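Local atomic coordinates of putative Nitroreductase (Anabaena variabilis ATCC 29413, PDB entry 3EO7), a protein that binds flavin mononucleotide and is probably an FMN-dependent oxidoreductase of the nitroreductase family. Residues P101-L106 with C186-H191. Residues are numbered along the deposited sequence; the frame is centred on the assembly and turned at random.
Sequences PSAGGL and CLDTGH. With FMN (flavin mononucleotide), chain B.
The carboxylate of D188 reaches from its helix into the loop 101-106 and takes two hydrogen bonds there. A103 N donates to D188 OD1 over 2.8 Å, nearly straight (172°) and on the syn side of that oxygen, though tilted somewhat out of the carboxylate plane, whereas S102 OG gives its proton to D188 OD2 from well above that plane (2.7 Å). With OG anti to the backbone N (chi1 166°), the S102 hydroxyl is turned to the acid; the same oxygen accepts from Y107 N and, weakly, from L106 N. Water bridges A103 O to D188 OD2, and another joins P101 O to D188 O, so backbone as well as side chain ties this buried turn of the helix to the loop. An alanine in place of D188 would probably leave A103 N and the S102 hydroxyl without their acceptor and this turn of the loop less firmly placed beneath the flavin. One turn further along the helix, H191 offers a face of its imidazole to P101 CG, 3.7 Å from the ring centroid, a CH-pi contact displaced toward the rim. Q465 and Y503 hydrogen-bond to H191 ND1 and NE2 and so fix the ring's rotation. Both segments line the FMN pocket. S102 N donates to the ribityl O3' (3.0 Å), A103 CB packs on the ring atoms C6 and C7, and the dimethyl edge meets the helix, with L187 CB 3.5 Å from C7M and H191 CD2 3.7 Å from C8M. R334 and S336, which also bind FMN, adjoin P101. The loop connects strands 93-98 and 109-115; helix 181-202 meets it through D188 and H191 and touches helix 452-473 through C186, L187 and T189, while A103 and L106 rest on helix 170-177.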
loop_
_atom_site.group_PDB
_atom_site.type_symbol
_atom_site.label_atom_id
_atom_site.label_comp_id
_atom_site.label_asym_id
_atom_site.label_seq_id
_atom_site.Cartn_x
_atom_site.Cartn_y
_atom_site.Cartn_z
ATOM N N PRO A 101 7.762 -3.774 0.532
ATOM C CA PRO A 101 7.556 -5.166 0.950
ATOM C C PRO A 101 6.479 -5.776 0.057
ATOM O O PRO A 101 5.783 -5.058 -0.654
ATOM C CB PRO A 101 7.072 -5.048 2.394
ATOM C CG PRO A 101 6.378 -3.686 2.423
ATOM C CD PRO A 101 7.214 -2.815 1.523
ATOM N N SER A 102 6.369 -7.092 0.067
ATOM C CA SER A 102 5.349 -7.785 -0.732
ATOM C C SER A 102 5.064 -9.130 -0.107
ATOM O O SER A 102 6.012 -9.858 0.258
ATOM C CB SER A 102 5.835 -8.024 -2.168
ATOM O OG SER A 102 5.030 -8.964 -2.876
ATOM N N ALA A 103 3.777 -9.440 0.034
ATOM C CA ALA A 103 3.354 -10.752 0.582
ATOM C C ALA A 103 4.019 -11.846 -0.239
ATOM O O ALA A 103 3.928 -11.893 -1.474
ATOM C CB ALA A 103 1.839 -10.872 0.529
ATOM N N GLY A 104 4.728 -12.738 0.456
ATOM C CA GLY A 104 5.432 -13.832 -0.180
ATOM C C GLY A 104 6.654 -13.460 -0.991
ATOM O O GLY A 104 7.256 -14.350 -1.655
ATOM N N GLY A 105 7.049 -12.186 -0.988
ATOM C CA GLY A 105 8.148 -11.734 -1.839
ATOM C C GLY A 105 7.812 -11.997 -3.306
ATOM O O GLY A 105 8.663 -12.405 -4.077
ATOM N N LEU A 106 6.581 -11.712 -3.695
ATOM C CA LEU A 106 6.062 -12.035 -5.035
ATOM C C LEU A 106 5.991 -10.867 -6.029
ATOM O O LEU A 106 5.977 -11.077 -7.245
ATOM C CB LEU A 106 4.701 -12.735 -4.886
ATOM C CG LEU A 106 4.782 -14.073 -4.129
ATOM C CD1 LEU A 106 3.374 -14.627 -3.862
ATOM C CD2 LEU A 106 5.698 -15.077 -4.821
ATOM N N CYS A 186 -3.430 -5.893 -3.493
ATOM C CA CYS A 186 -3.818 -4.519 -3.161
ATOM C C CYS A 186 -3.018 -3.969 -1.979
ATOM O O CYS A 186 -2.632 -2.805 -1.992
ATOM C CB CYS A 186 -5.306 -4.437 -2.940
ATOM S SG CYS A 186 -6.259 -4.705 -4.511
ATOM N N LEU A 187 -2.790 -4.802 -0.968
ATOM C CA LEU A 187 -1.927 -4.417 0.178
ATOM C C LEU A 187 -0.526 -4.081 -0.309
ATOM O O LEU A 187 0.027 -3.043 0.071
ATOM C CB LEU A 187 -1.873 -5.539 1.220
ATOM C CG LEU A 187 -3.224 -5.750 1.922
ATOM C CD1 LEU A 187 -3.220 -7.105 2.662
ATOM C CD2 LEU A 187 -3.496 -4.581 2.858
ATOM N N ASP A 188 0.070 -4.988 -1.088
ATOM C CA ASP A 188 1.418 -4.785 -1.656
ATOM C C ASP A 188 1.482 -3.437 -2.402
ATOM O O ASP A 188 2.441 -2.669 -2.275
ATOM C CB ASP A 188 1.788 -5.873 -2.664
ATOM C CG ASP A 188 2.106 -7.220 -2.038
ATOM O OD1 ASP A 188 1.998 -7.396 -0.799
ATOM O OD2 ASP A 188 2.453 -8.124 -2.838
ATOM N N THR A 189 0.461 -3.204 -3.215
ATOM C CA THR A 189 0.384 -1.986 -3.990
ATOM C C THR A 189 0.287 -0.781 -3.072
ATOM O O THR A 189 0.972 0.196 -3.301
ATOM C CB THR A 189 -0.744 -2.049 -4.993
ATOM O OG1 THR A 189 -0.494 -3.123 -5.926
ATOM C CG2 THR A 189 -0.895 -0.720 -5.734
ATOM N N GLY A 190 -0.521 -0.851 -2.002
ATOM C CA GLY A 190 -0.617 0.236 -1.043
ATOM C C GLY A 190 0.721 0.586 -0.415
ATOM O O GLY A 190 1.021 1.753 -0.240
ATOM N N HIS A 191 1.537 -0.426 -0.116
ATOM C CA HIS A 191 2.876 -0.189 0.430
ATOM C C HIS A 191 3.709 0.621 -0.567
ATOM O O HIS A 191 4.405 1.589 -0.182
ATOM C CB HIS A 191 3.609 -1.498 0.798
ATOM C CG HIS A 191 3.233 -2.067 2.138
ATOM N ND1 HIS A 191 3.878 -1.708 3.298
ATOM C CD2 HIS A 191 2.260 -2.940 2.503
ATOM C CE1 HIS A 191 3.333 -2.367 4.323
ATOM N NE2 HIS A 191 2.359 -3.128 3.868
HETATM N N1 FMN B . 6.050 -11.642 6.485
HETATM C C2 FMN B . 5.805 -12.719 7.320
HETATM O O2 FMN B . 6.721 -13.281 7.910
HETATM N N3 FMN B . 4.555 -13.244 7.518
HETATM C C4 FMN B . 3.459 -12.760 6.868
HETATM O O4 FMN B . 2.333 -13.152 7.227
HETATM C C4A FMN B . 3.657 -11.672 6.020
HETATM N N5 FMN B . 2.598 -11.168 5.291
HETATM C C5A FMN B . 2.782 -10.013 4.505
HETATM C C6 FMN B . 1.719 -9.404 3.848
HETATM C C7 FMN B . 1.903 -8.275 3.051
HETATM C C7M FMN B . 0.691 -7.556 2.438
HETATM C C8 FMN B . 3.172 -7.731 2.905
HETATM C C8M FMN B . 3.407 -6.402 2.217
HETATM C C9 FMN B . 4.267 -8.322 3.564
HETATM C C9A FMN B . 4.068 -9.461 4.364
HETATM N N10 FMN B . 5.145 -10.056 5.010
HETATM C C10 FMN B . 4.946 -11.130 5.835
HETATM C "C1'" FMN B . 6.574 -9.661 4.699
HETATM C "C2'" FMN B . 7.076 -10.205 3.376
HETATM O "O2'" FMN B . 7.454 -11.590 3.534
HETATM C "C3'" FMN B . 8.249 -9.353 2.898
HETATM O "O3'" FMN B . 7.796 -8.037 2.566
HETATM C "C4'" FMN B . 9.037 -9.973 1.728
HETATM O "O4'" FMN B . 9.633 -11.242 2.120
HETATM C "C5'" FMN B . 10.111 -9.014 1.253
HETATM O "O5'" FMN B . 11.011 -8.679 2.276
HETATM P P FMN B . 11.244 -7.184 2.736
HETATM O O1P FMN B . 9.932 -6.665 3.315
HETATM O O2P FMN B . 12.342 -7.274 3.790
HETATM O O3P FMN B . 11.683 -6.353 1.566
HETATM O O HOH W 1 4.798 -4.040 -3.163
HETATM O O HOH W 2 1.874 -10.812 -3.069
#